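Local coordinates for NOL1/NOP2/sun family protein (Enterococcus faecium, PDB 3M4X), which probably transfers a methyl group from S-adenosylmethionine to carbon 5 of cytosine in ribosomal RNA, at residues A[10-15]-A[199-204]; A[43-48]-A[122-127]; A[86-91]-A[147-152]; A[184-189]-A[239-244]. All coordinates share one frame; numbering follows the deposited sequence.

Contact 1: residues A[10-15]-A[199-204]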
loop_
_atom_site.group_PDB
_atom_site.type_symbol
_atom_site.label_atom_id
_atom_site.label_comp_id
_atom_site.label_asym_id
_atom_site.label_seq_id
_atom_site.Cartn_x
_atom_site.Cartn_y
_atom_site.Cartn_z
ATOM N N GLN A 10 -29.877 -12.517 11.210
ATOM C CA GLN A 10 -31.036 -11.962 11.907
ATOM C C GLN A 10 -30.636 -10.908 12.931
ATOM O O GLN A 10 -31.285 -9.867 13.038
ATOM C CB GLN A 10 -31.858 -13.068 12.589
ATOM C CG GLN A 10 -31.627 -14.459 12.017
ATOM C CD GLN A 10 -30.245 -15.000 12.350
ATOM O OE1 GLN A 10 -29.920 -15.222 13.519
ATOM N NE2 GLN A 10 -29.423 -15.208 11.324
ATOM N N GLN A 11 -29.574 -11.175 13.684
ATOM C CA GLN A 11 -29.148 -10.253 14.740
ATOM C C GLN A 11 -28.660 -8.917 14.183
ATOM O O GLN A 11 -28.838 -7.867 14.803
ATOM C CB GLN A 11 -28.067 -10.890 15.616
ATOM C CG GLN A 11 -28.533 -12.136 16.344
ATOM C CD GLN A 11 -29.861 -11.937 17.042
ATOM O OE1 GLN A 11 -30.825 -12.658 16.775
ATOM N NE2 GLN A 11 -29.923 -10.954 17.939
ATOM N N PHE A 12 -28.047 -8.986 13.007
ATOM C CA PHE A 12 -27.565 -7.826 12.267
ATOM C C PHE A 12 -28.738 -6.985 11.764
ATOM O O PHE A 12 -28.749 -5.762 11.908
ATOM C CB PHE A 12 -26.719 -8.321 11.091
ATOM C CG PHE A 12 -26.280 -7.238 10.148
ATOM C CD1 PHE A 12 -25.124 -6.506 10.397
ATOM C CD2 PHE A 12 -27.004 -6.967 9.000
ATOM C CE1 PHE A 12 -24.715 -5.519 9.521
ATOM C CE2 PHE A 12 -26.600 -5.977 8.124
ATOM C CZ PHE A 12 -25.454 -5.251 8.385
ATOM N N ILE A 13 -29.717 -7.662 11.169
ATOM C CA ILE A 13 -30.949 -7.031 10.705
ATOM C C ILE A 13 -31.679 -6.258 11.811
ATOM O O ILE A 13 -32.100 -5.118 11.608
ATOM C CB ILE A 13 -31.881 -8.088 10.048
ATOM C CG1 ILE A 13 -31.233 -8.618 8.769
ATOM C CG2 ILE A 13 -33.251 -7.512 9.738
ATOM C CD1 ILE A 13 -32.043 -9.670 8.049
ATOM N N LYS A 14 -31.817 -6.865 12.987
ATOM C CA LYS A 14 -32.428 -6.177 14.125
ATOM C C LYS A 14 -31.592 -4.971 14.573
ATOM O O LYS A 14 -32.118 -3.873 14.809
ATOM C CB LYS A 14 -32.617 -7.133 15.312
ATOM C CG LYS A 14 -33.322 -8.452 15.001
ATOM C CD LYS A 14 -33.697 -9.189 16.296
ATOM C CE LYS A 14 -33.485 -10.707 16.195
ATOM N NZ LYS A 14 -34.250 -11.381 15.093
ATOM N N LYS A 15 -30.284 -5.174 14.701
ATOM C CA LYS A 15 -29.405 -4.110 15.180
ATOM C C LYS A 15 -29.588 -2.869 14.315
ATOM O O LYS A 15 -29.837 -1.777 14.821
ATOM C CB LYS A 15 -27.943 -4.578 15.165
ATOM C CG LYS A 15 -26.919 -3.586 15.743
ATOM C CD LYS A 15 -25.580 -4.277 15.963
ATOM C CE LYS A 15 -24.575 -3.380 16.682
ATOM N NZ LYS A 15 -24.165 -2.224 15.839
ATOM N N LYS A 199 -20.874 -15.411 7.379
ATOM C CA LYS A 199 -20.731 -16.602 8.204
ATOM C C LYS A 199 -20.002 -16.323 9.516
ATOM O O LYS A 199 -20.394 -16.825 10.565
ATOM C CB LYS A 199 -19.985 -17.688 7.427
ATOM C CG LYS A 199 -20.711 -18.175 6.188
ATOM C CD LYS A 199 -21.044 -19.660 6.287
ATOM C CE LYS A 199 -19.786 -20.524 6.279
ATOM N NZ LYS A 199 -20.098 -21.985 6.356
ATOM N N GLU A 200 -18.945 -15.520 9.448
ATOM C CA GLU A 200 -18.078 -15.281 10.598
ATOM C C GLU A 200 -18.609 -14.201 11.540
ATOM O O GLU A 200 -18.093 -14.025 12.647
ATOM C CB GLU A 200 -16.677 -14.893 10.126
ATOM C CG GLU A 200 -16.164 -15.716 8.958
ATOM C CD GLU A 200 -15.075 -16.688 9.357
ATOM O OE1 GLU A 200 -14.503 -16.522 10.460
ATOM O OE2 GLU A 200 -14.789 -17.615 8.565
ATOM N N TRP A 201 -19.631 -13.471 11.100
ATOM C CA TRP A 201 -20.213 -12.404 11.914
ATOM C C TRP A 201 -21.081 -12.960 13.045
ATOM O O TRP A 201 -21.913 -13.837 12.824
ATOM C CB TRP A 201 -21.056 -11.463 11.043
ATOM C CG TRP A 201 -21.491 -10.199 11.744
ATOM C CD1 TRP A 201 -20.851 -8.990 11.725
ATOM C CD2 TRP A 201 -22.650 -10.022 12.575
ATOM N NE1 TRP A 201 -21.539 -8.074 12.484
ATOM C CE2 TRP A 201 -22.650 -8.682 13.013
ATOM C CE3 TRP A 201 -23.685 -10.866 12.989
ATOM C CZ2 TRP A 201 -23.639 -8.168 13.849
ATOM C CZ3 TRP A 201 -24.672 -10.351 13.806
ATOM C CH2 TRP A 201 -24.642 -9.014 14.230
ATOM N N THR A 202 -20.892 -12.443 14.255
ATOM C CA THR A 202 -21.817 -12.732 15.348
ATOM C C THR A 202 -22.242 -11.432 15.985
ATOM O O THR A 202 -21.721 -10.363 15.655
ATOM C CB THR A 202 -21.209 -13.640 16.437
ATOM O OG1 THR A 202 -20.307 -12.882 17.252
ATOM C CG2 THR A 202 -20.469 -14.809 15.811
ATOM N N GLU A 203 -23.175 -11.530 16.917
ATOM C CA GLU A 203 -23.695 -10.358 17.599
ATOM C C GLU A 203 -22.639 -9.753 18.526
ATOM O O GLU A 203 -22.735 -8.593 18.926
ATOM C CB GLU A 203 -24.949 -10.741 18.387
ATOM C CG GLU A 203 -25.836 -9.575 18.760
ATOM C CD GLU A 203 -27.115 -10.036 19.425
ATOM O OE1 GLU A 203 -27.817 -9.195 20.028
ATOM O OE2 GLU A 203 -27.413 -11.246 19.349
ATOM N N GLU A 204 -21.627 -10.546 18.860
ATOM C CA GLU A 204 -20.590 -10.107 19.787
ATOM C C GLU A 204 -19.355 -9.567 19.077
ATOM O O GLU A 204 -18.427 -9.090 19.720
ATOM C CB GLU A 204 -20.179 -11.254 20.714
ATOM C CG GLU A 204 -21.210 -11.600 21.776
ATOM C CD GLU A 204 -20.770 -12.758 22.649
ATOM O OE1 GLU A 204 -20.000 -13.615 22.161
ATOM O OE2 GLU A 204 -21.192 -12.808 23.821
#
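Gln11 and Glu203 bring the two backbones closest, with their CA atoms 6.2 Å apart, where the first turns of helix 10-20 face the turn that follows helix 195-200. Trp201 and Phe12 carry the apolar part. The indole of Trp201 is set against the start of the helix. Phe12 CB sits over one face of the six-membered ring of Trp201, offset toward the rim, in a CH-pi contact 4.0 Å from the centroid. The phenyl ring turns its own edge to the same indole. This is a T-shaped pair with planes at 87° and centroids 5.7 Å apart. Phe12 CG is anti to the backbone N (chi1 174°), which swings the phenyl ring beside the indole. Gln11 CB meets the indole at its edge, 3.9 Å from Trp201 CZ3. The rest of the Gln11 chain bends at chi2 and passes the extended chain of Glu203. Gln11 NE2 gives Glu203 OE2 a weak hydrogen bond of 2.9 Å, poorly aligned at 120°. The amide and carboxylate planes are moderately inclined. Next to Glu203 in the chain, Thr202 OG1 accepts from Glu204 N at 3.1 Å, a capping bond at the turn into the next helix. The polar edge of the indole is also satisfied, because Trp201 NE1 bonds to Glu188. Phe191 meets both aromatic rings edge-to-face. Phe27, Phe28 and Leu31 of helix 24-33 pack on Phe12, so helix 10-20 is packed between helix 24-33 and the loop after helix 195-200.

Contact 2: residues A[43-48]-A[122-127]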
loop_
_atom_site.group_PDB
_atom_site.type_symbol
_atom_site.label_atom_id
_atom_site.label_comp_id
_atom_site.label_asym_id
_atom_site.label_seq_id
_atom_site.Cartn_x
_atom_site.Cartn_y
_atom_site.Cartn_z
ATOM N N ASN A 43 -0.360 4.670 -11.421
ATOM C CA ASN A 43 0.808 4.848 -10.582
ATOM C C ASN A 43 1.675 6.029 -11.033
ATOM O O ASN A 43 2.381 5.938 -12.037
ATOM C CB ASN A 43 1.620 3.545 -10.571
ATOM C CG ASN A 43 2.727 3.565 -9.543
ATOM O OD1 ASN A 43 2.995 4.597 -8.952
ATOM N ND2 ASN A 43 3.378 2.430 -9.335
ATOM N N PRO A 44 1.604 7.145 -10.291
ATOM C CA PRO A 44 2.366 8.370 -10.573
ATOM C C PRO A 44 3.860 8.172 -10.336
ATOM O O PRO A 44 4.658 9.008 -10.752
ATOM C CB PRO A 44 1.830 9.384 -9.555
ATOM C CG PRO A 44 0.661 8.720 -8.870
ATOM C CD PRO A 44 0.764 7.257 -9.080
ATOM N N LEU A 45 4.235 7.087 -9.669
ATOM C CA LEU A 45 5.651 6.761 -9.515
ATOM C C LEU A 45 6.290 6.265 -10.816
ATOM O O LEU A 45 7.514 6.315 -10.970
ATOM C CB LEU A 45 5.850 5.726 -8.409
ATOM C CG LEU A 45 5.322 6.145 -7.028
ATOM C CD1 LEU A 45 5.454 5.006 -6.038
ATOM C CD2 LEU A 45 6.039 7.405 -6.515
ATOM N N LYS A 46 5.461 5.797 -11.752
ATOM C CA LYS A 46 5.960 5.184 -12.983
ATOM C C LYS A 46 6.146 6.178 -14.133
ATOM O O LYS A 46 5.427 7.159 -14.230
ATOM C CB LYS A 46 5.019 4.057 -13.429
ATOM C CG LYS A 46 4.855 2.930 -12.415
ATOM C CD LYS A 46 6.094 2.040 -12.393
ATOM C CE LYS A 46 5.980 1.022 -11.278
ATOM N NZ LYS A 46 6.841 -0.161 -11.489
ATOM N N PRO A 47 7.126 5.918 -15.010
ATOM C CA PRO A 47 7.256 6.682 -16.262
ATOM C C PRO A 47 5.957 6.640 -17.063
ATOM O O PRO A 47 5.523 5.547 -17.414
ATOM C CB PRO A 47 8.338 5.911 -17.044
ATOM C CG PRO A 47 9.083 5.112 -16.032
ATOM C CD PRO A 47 8.136 4.848 -14.882
ATOM N N ALA A 48 5.363 7.792 -17.360
ATOM C CA ALA A 48 4.109 7.832 -18.130
ATOM C C ALA A 48 3.028 6.923 -17.557
ATOM O O ALA A 48 2.337 6.227 -18.295
ATOM C CB ALA A 48 4.369 7.461 -19.598
ATOM N N GLN A 122 -1.066 3.675 -2.058
ATOM C CA GLN A 122 -1.451 5.066 -2.311
ATOM C C GLN A 122 -0.610 6.082 -1.518
ATOM O O GLN A 122 -0.362 7.198 -1.989
ATOM C CB GLN A 122 -2.984 5.332 -2.232
ATOM C CG GLN A 122 -3.703 4.830 -1.023
ATOM C CD GLN A 122 -5.233 4.669 -1.226
ATOM O OE1 GLN A 122 -5.848 3.789 -0.607
ATOM N NE2 GLN A 122 -5.848 5.535 -2.065
ATOM N N LEU A 123 -0.135 5.689 -0.345
ATOM C CA LEU A 123 0.737 6.570 0.437
ATOM C C LEU A 123 2.046 6.805 -0.296
ATOM O O LEU A 123 2.541 7.928 -0.401
ATOM C CB LEU A 123 1.033 5.951 1.804
ATOM C CG LEU A 123 -0.147 5.766 2.768
ATOM C CD1 LEU A 123 0.287 4.938 3.980
ATOM C CD2 LEU A 123 -0.691 7.117 3.208
ATOM N N ALA A 124 2.623 5.722 -0.784
ATOM C CA ALA A 124 3.871 5.793 -1.505
ATOM C C ALA A 124 3.726 6.660 -2.759
ATOM O O ALA A 124 4.643 7.407 -3.105
ATOM C CB ALA A 124 4.325 4.407 -1.864
ATOM N N ALA A 125 2.584 6.570 -3.436
ATOM C CA ALA A 125 2.358 7.398 -4.624
ATOM C C ALA A 125 2.369 8.850 -4.195
ATOM O O ALA A 125 2.873 9.713 -4.908
ATOM C CB ALA A 125 1.013 7.043 -5.319
ATOM N N GLN A 126 1.814 9.112 -3.011
ATOM C CA GLN A 126 1.728 10.468 -2.488
ATOM C C GLN A 126 3.115 11.016 -2.112
ATOM O O GLN A 126 3.390 12.211 -2.252
ATOM C CB GLN A 126 0.812 10.497 -1.267
ATOM C CG GLN A 126 -0.697 10.487 -1.568
ATOM C CD GLN A 126 -1.528 10.090 -0.337
ATOM O OE1 GLN A 126 -0.985 9.670 0.687
ATOM N NE2 GLN A 126 -2.844 10.235 -0.436
HETATM N N MSE A 127 3.988 10.129 -1.646
HETATM C CA MSE A 127 5.278 10.533 -1.104
HETATM C C MSE A 127 6.367 10.720 -2.151
HETATM O O MSE A 127 7.412 11.297 -1.857
HETATM C CB MSE A 127 5.720 9.533 -0.046
HETATM C CG MSE A 127 4.692 9.397 1.055
HETATM SE SE MSE A 127 5.118 7.923 2.231
HETATM C CE MSE A 127 6.818 8.639 2.877
#
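Leu45 and Pro44 meet Ala124 and Ala125 in a small apolar contact. Leu45 lays its branched end against the helix backbone. Its CD2 is 3.7 Å from Ala124 O, and its CG is 4.0 Å from Ala125 CA. The other methyl, Leu45 CD1, lies 3.9 Å from the same Ala124 O, with Ala124 CB a little farther off. Leu45 CG stands anti to its own carbonyl carbon (chi1 -58°), and this aims both methyls at the helix. Pro44 CD and CG rest on the methyl of Ala125, with Pro44 CD 3.8 Å from Ala125 CB. The short alanine side chains let the loop come close, with the CA atoms of Leu45 and Ala125 5.9 Å apart. The loop keeps its shape through a type I beta turn from Asn43 to Lys46, closed by Lys46 N to Asn43 O at 3.1 Å. Within it is an Asx turn: Asn43 OD1 accepts from Leu45 N at 2.9 Å, with the donor lying above the carbonyl plane. Helix 118-127 belongs to the Rossmann-like methyltransferase fold. It makes the crossover between the parallel strands 108-111 and 132-136. Further out, Asn43 ND2 bonds to the carbonyls of Gly85 and Trp153, and Lys46 NZ to those of Ala84, Arg152 and Leu390. On the helix, Gln126 is bonded to Gly98 and Ala103. Leu123 and Met127, a selenomethionine, pack on Val109 of strand 108-111.

Contact 3: residues A[86-91]-A[147-152]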
loop_
_atom_site.group_PDB
_atom_site.type_symbol
_atom_site.label_atom_id
_atom_site.label_comp_id
_atom_site.label_asym_id
_atom_site.label_seq_id
_atom_site.Cartn_x
_atom_site.Cartn_y
_atom_site.Cartn_z
ATOM N N TYR A 86 1.690 -0.785 -13.043
ATOM C CA TYR A 86 1.012 0.407 -13.542
ATOM C C TYR A 86 -0.433 0.443 -13.072
ATOM O O TYR A 86 -1.148 1.414 -13.288
ATOM C CB TYR A 86 1.097 0.487 -15.081
ATOM C CG TYR A 86 2.392 1.127 -15.563
ATOM C CD1 TYR A 86 3.619 0.571 -15.250
ATOM C CD2 TYR A 86 2.373 2.305 -16.304
ATOM C CE1 TYR A 86 4.825 1.177 -15.679
ATOM C CE2 TYR A 86 3.543 2.907 -16.740
ATOM C CZ TYR A 86 4.766 2.340 -16.425
ATOM O OH TYR A 86 5.913 2.949 -16.860
ATOM N N GLU A 87 -0.861 -0.636 -12.439
ATOM C CA GLU A 87 -2.217 -0.719 -11.922
ATOM C C GLU A 87 -2.218 -1.476 -10.627
ATOM O O GLU A 87 -1.524 -2.483 -10.488
ATOM C CB GLU A 87 -3.150 -1.422 -12.898
ATOM C CG GLU A 87 -3.251 -0.719 -14.220
ATOM C CD GLU A 87 -4.187 -1.410 -15.171
ATOM O OE1 GLU A 87 -4.596 -0.747 -16.135
ATOM O OE2 GLU A 87 -4.518 -2.596 -14.951
ATOM N N TYR A 88 -2.992 -0.962 -9.681
ATOM C CA TYR A 88 -3.230 -1.641 -8.419
ATOM C C TYR A 88 -4.738 -1.732 -8.250
ATOM O O TYR A 88 -5.426 -0.708 -8.229
ATOM C CB TYR A 88 -2.624 -0.855 -7.249
ATOM C CG TYR A 88 -2.407 -1.704 -6.030
ATOM C CD1 TYR A 88 -1.168 -2.279 -5.783
ATOM C CD2 TYR A 88 -3.447 -1.960 -5.131
ATOM C CE1 TYR A 88 -0.963 -3.075 -4.679
ATOM C CE2 TYR A 88 -3.245 -2.757 -4.020
ATOM C CZ TYR A 88 -2.001 -3.314 -3.805
ATOM O OH TYR A 88 -1.774 -4.111 -2.712
ATOM N N SER A 89 -5.264 -2.945 -8.162
ATOM C CA SER A 89 -6.703 -3.087 -7.953
ATOM C C SER A 89 -7.041 -2.872 -6.482
ATOM O O SER A 89 -6.369 -3.389 -5.596
ATOM C CB SER A 89 -7.237 -4.427 -8.476
ATOM O OG SER A 89 -6.597 -5.518 -7.849
ATOM N N GLN A 90 -8.074 -2.073 -6.247
ATOM C CA GLN A 90 -8.476 -1.666 -4.907
ATOM C C GLN A 90 -9.948 -1.286 -4.961
ATOM O O GLN A 90 -10.375 -0.583 -5.882
ATOM C CB GLN A 90 -7.651 -0.462 -4.456
ATOM C CG GLN A 90 -7.914 -0.057 -3.027
ATOM C CD GLN A 90 -7.132 1.159 -2.603
ATOM O OE1 GLN A 90 -6.701 1.963 -3.435
ATOM N NE2 GLN A 90 -6.947 1.310 -1.299
ATOM N N GLU A 91 -10.741 -1.752 -4.001
ATOM C CA GLU A 91 -12.171 -1.468 -4.063
ATOM C C GLU A 91 -12.400 0.014 -3.787
ATOM O O GLU A 91 -11.695 0.612 -2.984
ATOM C CB GLU A 91 -12.962 -2.371 -3.119
ATOM C CG GLU A 91 -13.170 -1.826 -1.732
ATOM C CD GLU A 91 -14.494 -1.105 -1.577
ATOM O OE1 GLU A 91 -15.255 -0.967 -2.567
ATOM O OE2 GLU A 91 -14.768 -0.679 -0.445
ATOM N N SER A 147 5.083 -7.245 0.602
ATOM C CA SER A 147 6.426 -6.938 0.121
ATOM C C SER A 147 6.501 -7.037 -1.412
ATOM O O SER A 147 7.079 -6.179 -2.073
ATOM C CB SER A 147 7.448 -7.866 0.793
ATOM O OG SER A 147 8.734 -7.711 0.228
ATOM N N GLU A 148 5.885 -8.060 -1.983
ATOM C CA GLU A 148 5.923 -8.205 -3.436
ATOM C C GLU A 148 5.139 -7.125 -4.179
ATOM O O GLU A 148 5.540 -6.711 -5.270
ATOM C CB GLU A 148 5.529 -9.621 -3.859
ATOM C CG GLU A 148 6.631 -10.620 -3.506
ATOM C CD GLU A 148 6.222 -12.070 -3.674
ATOM O OE1 GLU A 148 5.185 -12.328 -4.323
ATOM O OE2 GLU A 148 6.950 -12.950 -3.159
ATOM N N ASN A 149 4.056 -6.632 -3.580
ATOM C CA ASN A 149 3.302 -5.528 -4.189
ATOM C C ASN A 149 4.051 -4.188 -4.122
ATOM O O ASN A 149 3.998 -3.396 -5.058
ATOM C CB ASN A 149 1.904 -5.389 -3.573
ATOM C CG ASN A 149 0.887 -6.358 -4.179
ATOM O OD1 ASN A 149 0.711 -6.430 -5.404
ATOM N ND2 ASN A 149 0.187 -7.085 -3.314
ATOM N N ILE A 150 4.733 -3.931 -3.008
ATOM C CA ILE A 150 5.535 -2.707 -2.849
ATOM C C ILE A 150 6.611 -2.662 -3.949
ATOM O O ILE A 150 6.757 -1.679 -4.669
ATOM C CB ILE A 150 6.170 -2.619 -1.412
ATOM C CG1 ILE A 150 5.335 -1.739 -0.485
ATOM C CG2 ILE A 150 7.532 -1.971 -1.442
ATOM C CD1 ILE A 150 3.902 -2.118 -0.372
ATOM N N GLU A 151 7.335 -3.759 -4.094
ATOM C CA GLU A 151 8.318 -3.887 -5.153
ATOM C C GLU A 151 7.712 -3.700 -6.550
ATOM O O GLU A 151 8.279 -3.013 -7.397
ATOM C CB GLU A 151 8.992 -5.251 -5.042
ATOM C CG GLU A 151 10.008 -5.527 -6.114
ATOM C CD GLU A 151 10.469 -6.956 -6.078
ATOM O OE1 GLU A 151 9.728 -7.826 -6.567
ATOM O OE2 GLU A 151 11.568 -7.215 -5.554
ATOM N N ARG A 152 6.550 -4.295 -6.790
ATOM C CA ARG A 152 5.928 -4.204 -8.111
ATOM C C ARG A 152 5.584 -2.757 -8.441
ATOM O O ARG A 152 5.754 -2.296 -9.586
ATOM C CB ARG A 152 4.693 -5.107 -8.201
ATOM C CG ARG A 152 3.946 -5.059 -9.548
ATOM C CD ARG A 152 2.810 -6.114 -9.609
ATOM N NE ARG A 152 1.824 -5.875 -8.562
ATOM C CZ ARG A 152 0.733 -5.118 -8.710
ATOM N NH1 ARG A 152 0.466 -4.533 -9.880
ATOM N NH2 ARG A 152 -0.092 -4.946 -7.684
#
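Arg152 reaches from helix 140-153 to Glu87 and Tyr88, bonding to one and packing on the other. Its NH1 donates to Glu87 O at 2.9 Å. The bond is straight, with an angle of 161° at the hydrogen, and the carbonyl points almost directly at the nitrogen. The acceptor lies at the edge of the guanidinium, close to its plane. Along the same helix, Arg152 NH2 donates to Asn149 OD1 at 2.8 Å, again close to the guanidinium plane. Arg152 NE adds a weak bond to the same oxygen. These bonds fix the rotation of the guanidinium. The bend in the arginine chain at chi3 (61°) turns the group back toward Asn149 while NH1 still meets Glu87 O. NH1 also bonds to His82 O, so two carbonyl oxygens hold this nitrogen. The van der Waals contacts centre on Tyr88. Its CD1 lies 3.4 Å from Arg152 NH2, and the ring and guanidinium planes are only 21° apart. The approach is oblique. Asn149 CB meets the tyrosine edge, 3.8 Å from Tyr88 CE1. The amide stands steeply to the ring, with Asn149 ND2 3.6 Å from Tyr88 OH. That ND2 gives a weak bond to Pro116 O. Strand 88-89 is an outer strand of the three-stranded sheet of the N-terminal region, where Tyr88 pairs with Arg41 of strand 39-41. Helix 140-153 of the Rossmann-like fold lies against it, and Glu151 and Ser147 bond to Arg369 of strand 367-370.

Contact 4: residues A[184-189]-A[239-244]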
loop_
_atom_site.group_PDB
_atom_site.type_symbol
_atom_site.label_atom_id
_atom_site.label_comp_id
_atom_site.label_asym_id
_atom_site.label_seq_id
_atom_site.Cartn_x
_atom_site.Cartn_y
_atom_site.Cartn_z
ATOM N N PRO A 184 -8.353 -4.234 12.003
ATOM C CA PRO A 184 -9.189 -5.429 11.873
ATOM C C PRO A 184 -10.514 -5.084 12.506
ATOM O O PRO A 184 -10.535 -4.445 13.570
ATOM C CB PRO A 184 -8.465 -6.475 12.737
ATOM C CG PRO A 184 -7.064 -5.948 12.917
ATOM C CD PRO A 184 -7.181 -4.451 12.866
ATOM N N CYS A 185 -11.606 -5.469 11.862
ATOM C CA CYS A 185 -12.931 -5.071 12.329
ATOM C C CYS A 185 -13.963 -6.153 11.989
ATOM O O CYS A 185 -13.613 -7.175 11.397
ATOM C CB CYS A 185 -13.295 -3.722 11.708
ATOM S SG CYS A 185 -12.804 -3.552 9.970
ATOM N N SER A 186 -15.229 -5.935 12.348
ATOM C CA SER A 186 -16.255 -6.978 12.181
ATOM C C SER A 186 -16.584 -7.317 10.724
ATOM O O SER A 186 -17.128 -8.389 10.439
ATOM C CB SER A 186 -17.528 -6.672 12.990
ATOM O OG SER A 186 -17.976 -5.338 12.809
ATOM N N GLY A 187 -16.252 -6.414 9.808
ATOM C CA GLY A 187 -16.334 -6.714 8.386
ATOM C C GLY A 187 -17.731 -6.723 7.789
ATOM O O GLY A 187 -18.035 -7.522 6.903
ATOM N N GLU A 188 -18.587 -5.828 8.266
ATOM C CA GLU A 188 -19.938 -5.739 7.745
ATOM C C GLU A 188 -19.940 -5.039 6.398
ATOM O O GLU A 188 -20.916 -5.110 5.653
ATOM C CB GLU A 188 -20.848 -5.026 8.739
ATOM C CG GLU A 188 -20.779 -5.618 10.126
ATOM C CD GLU A 188 -21.383 -4.702 11.170
ATOM O OE1 GLU A 188 -21.734 -3.556 10.817
ATOM O OE2 GLU A 188 -21.513 -5.127 12.339
ATOM N N GLY A 189 -18.830 -4.378 6.090
ATOM C CA GLY A 189 -18.637 -3.745 4.797
ATOM C C GLY A 189 -18.126 -4.742 3.785
ATOM O O GLY A 189 -17.988 -4.424 2.601
ATOM N N PRO A 239 -21.213 1.224 15.174
ATOM C CA PRO A 239 -20.804 2.332 16.042
ATOM C C PRO A 239 -19.708 1.882 16.988
ATOM O O PRO A 239 -18.779 2.644 17.232
ATOM C CB PRO A 239 -22.079 2.643 16.841
ATOM C CG PRO A 239 -23.203 2.244 15.880
ATOM C CD PRO A 239 -22.680 1.033 15.154
ATOM N N GLU A 240 -19.815 0.663 17.513
ATOM C CA GLU A 240 -18.859 0.191 18.514
ATOM C C GLU A 240 -17.417 0.267 18.004
ATOM O O GLU A 240 -16.498 0.454 18.784
ATOM C CB GLU A 240 -19.197 -1.225 18.994
ATOM C CG GLU A 240 -20.521 -1.339 19.772
ATOM C CD GLU A 240 -21.743 -1.394 18.852
ATOM O OE1 GLU A 240 -21.578 -1.363 17.614
ATOM O OE2 GLU A 240 -22.874 -1.472 19.367
ATOM N N GLU A 241 -17.237 0.152 16.690
ATOM C CA GLU A 241 -15.902 0.154 16.086
ATOM C C GLU A 241 -15.518 1.464 15.406
ATOM O O GLU A 241 -14.379 1.642 14.996
ATOM C CB GLU A 241 -15.773 -0.994 15.092
ATOM C CG GLU A 241 -15.948 -2.339 15.740
ATOM C CD GLU A 241 -16.183 -3.420 14.738
ATOM O OE1 GLU A 241 -17.360 -3.802 14.541
ATOM O OE2 GLU A 241 -15.190 -3.880 14.137
ATOM N N ASN A 242 -16.477 2.374 15.298
ATOM C CA ASN A 242 -16.275 3.630 14.605
ATOM C C ASN A 242 -16.380 4.831 15.547
ATOM O O ASN A 242 -15.385 5.235 16.153
ATOM C CB ASN A 242 -17.274 3.756 13.451
ATOM C CG ASN A 242 -17.147 2.620 12.428
ATOM O OD1 ASN A 242 -18.061 2.377 11.635
ATOM N ND2 ASN A 242 -16.018 1.923 12.448
ATOM N N GLU A 243 -17.569 5.413 15.666
ATOM C CA GLU A 243 -17.739 6.595 16.521
ATOM C C GLU A 243 -17.326 6.355 17.977
ATOM O O GLU A 243 -16.879 7.280 18.653
ATOM C CB GLU A 243 -19.183 7.118 16.508
ATOM C CG GLU A 243 -19.644 7.747 15.206
ATOM C CD GLU A 243 -20.199 6.724 14.215
ATOM O OE1 GLU A 243 -20.103 5.513 14.500
ATOM O OE2 GLU A 243 -20.722 7.134 13.149
ATOM N N GLU A 244 -17.504 5.135 18.477
ATOM C CA GLU A 244 -17.185 4.878 19.879
ATOM C C GLU A 244 -15.672 4.784 20.071
ATOM O O GLU A 244 -15.156 5.236 21.084
ATOM C CB GLU A 244 -17.913 3.647 20.431
ATOM C CG GLU A 244 -19.420 3.866 20.601
ATOM C CD GLU A 244 -20.140 2.673 21.243
ATOM O OE1 GLU A 244 -19.488 1.900 21.971
ATOM O OE2 GLU A 244 -21.361 2.512 21.019
#
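The carboxylate of Glu241 is the flat group here, and its oxygen end meets Ser186. Ser186 N donates to the syn lone pair of Glu241 OE2 at 2.7 Å, with an angle of 144° at the hydrogen. OE1 accepts from Ser186 OG. The separation of Ser186 OG and Glu241 OE1 is modelled at 2.4 Å, so its exact length is doubtful. Ser186 thus faces both oxygens. The bond from its N is the firmer evidence for how the carboxylate is held. Cys185 CB lies close to OE2 as well, but this cysteine is poorly ordered and the short distance is doubtful. Glu241 gets there with a chain extended beyond CG. Ser186 OG sits between its own backbone N and carbonyl carbon (chi1 48°), which turns it to OE1 beside the N-H. The hydroxyl is also bonded to Thr236. In segment 239-244, Pro239 O accepts from both Asn242 N and Glu244 N, at 3.0 and 3.1 Å, at the entry to the next helix. Segment 184-189 begins with the Pro-Cys-Ser sequence of motif IV in the RNA cytosine-5 methyltransferases. Cys185 touches Cys235, consistent with the paired cysteines in the active-site region of that family. The loop 184-189 follows strand 176-182, and segment 239-244 comes after the parallel neighbour 228-234 and leads into helix 243-252. Cys209 and Gln213 of helix 205-222 pack on Glu241. Phe12 touches Glu188 and Lys15 touches Pro239, both from helix 10-20.

In the fold
The contacts form two pairs. Contacts 1 and 4 have centres about 13 Å apart and touch through Trp201 with Glu188 and Lys15 with Glu240. Contacts 2 and 3 have centres about 11 Å apart and are joined by Pro47 with Tyr86 and Gln122 with Gln90. Within each pair the segments alternate along the chain, while contacts 2 and 3 both nest inside the loop closed by contact 1. Contacts 1 and 2 are farthest apart, at about 40 Å between centres. Contacts 1, 2 and 3 join the N-terminal region to the Rossmann-like domain at two separate places. Contact 4 lies within that domain, in the probable active-site region.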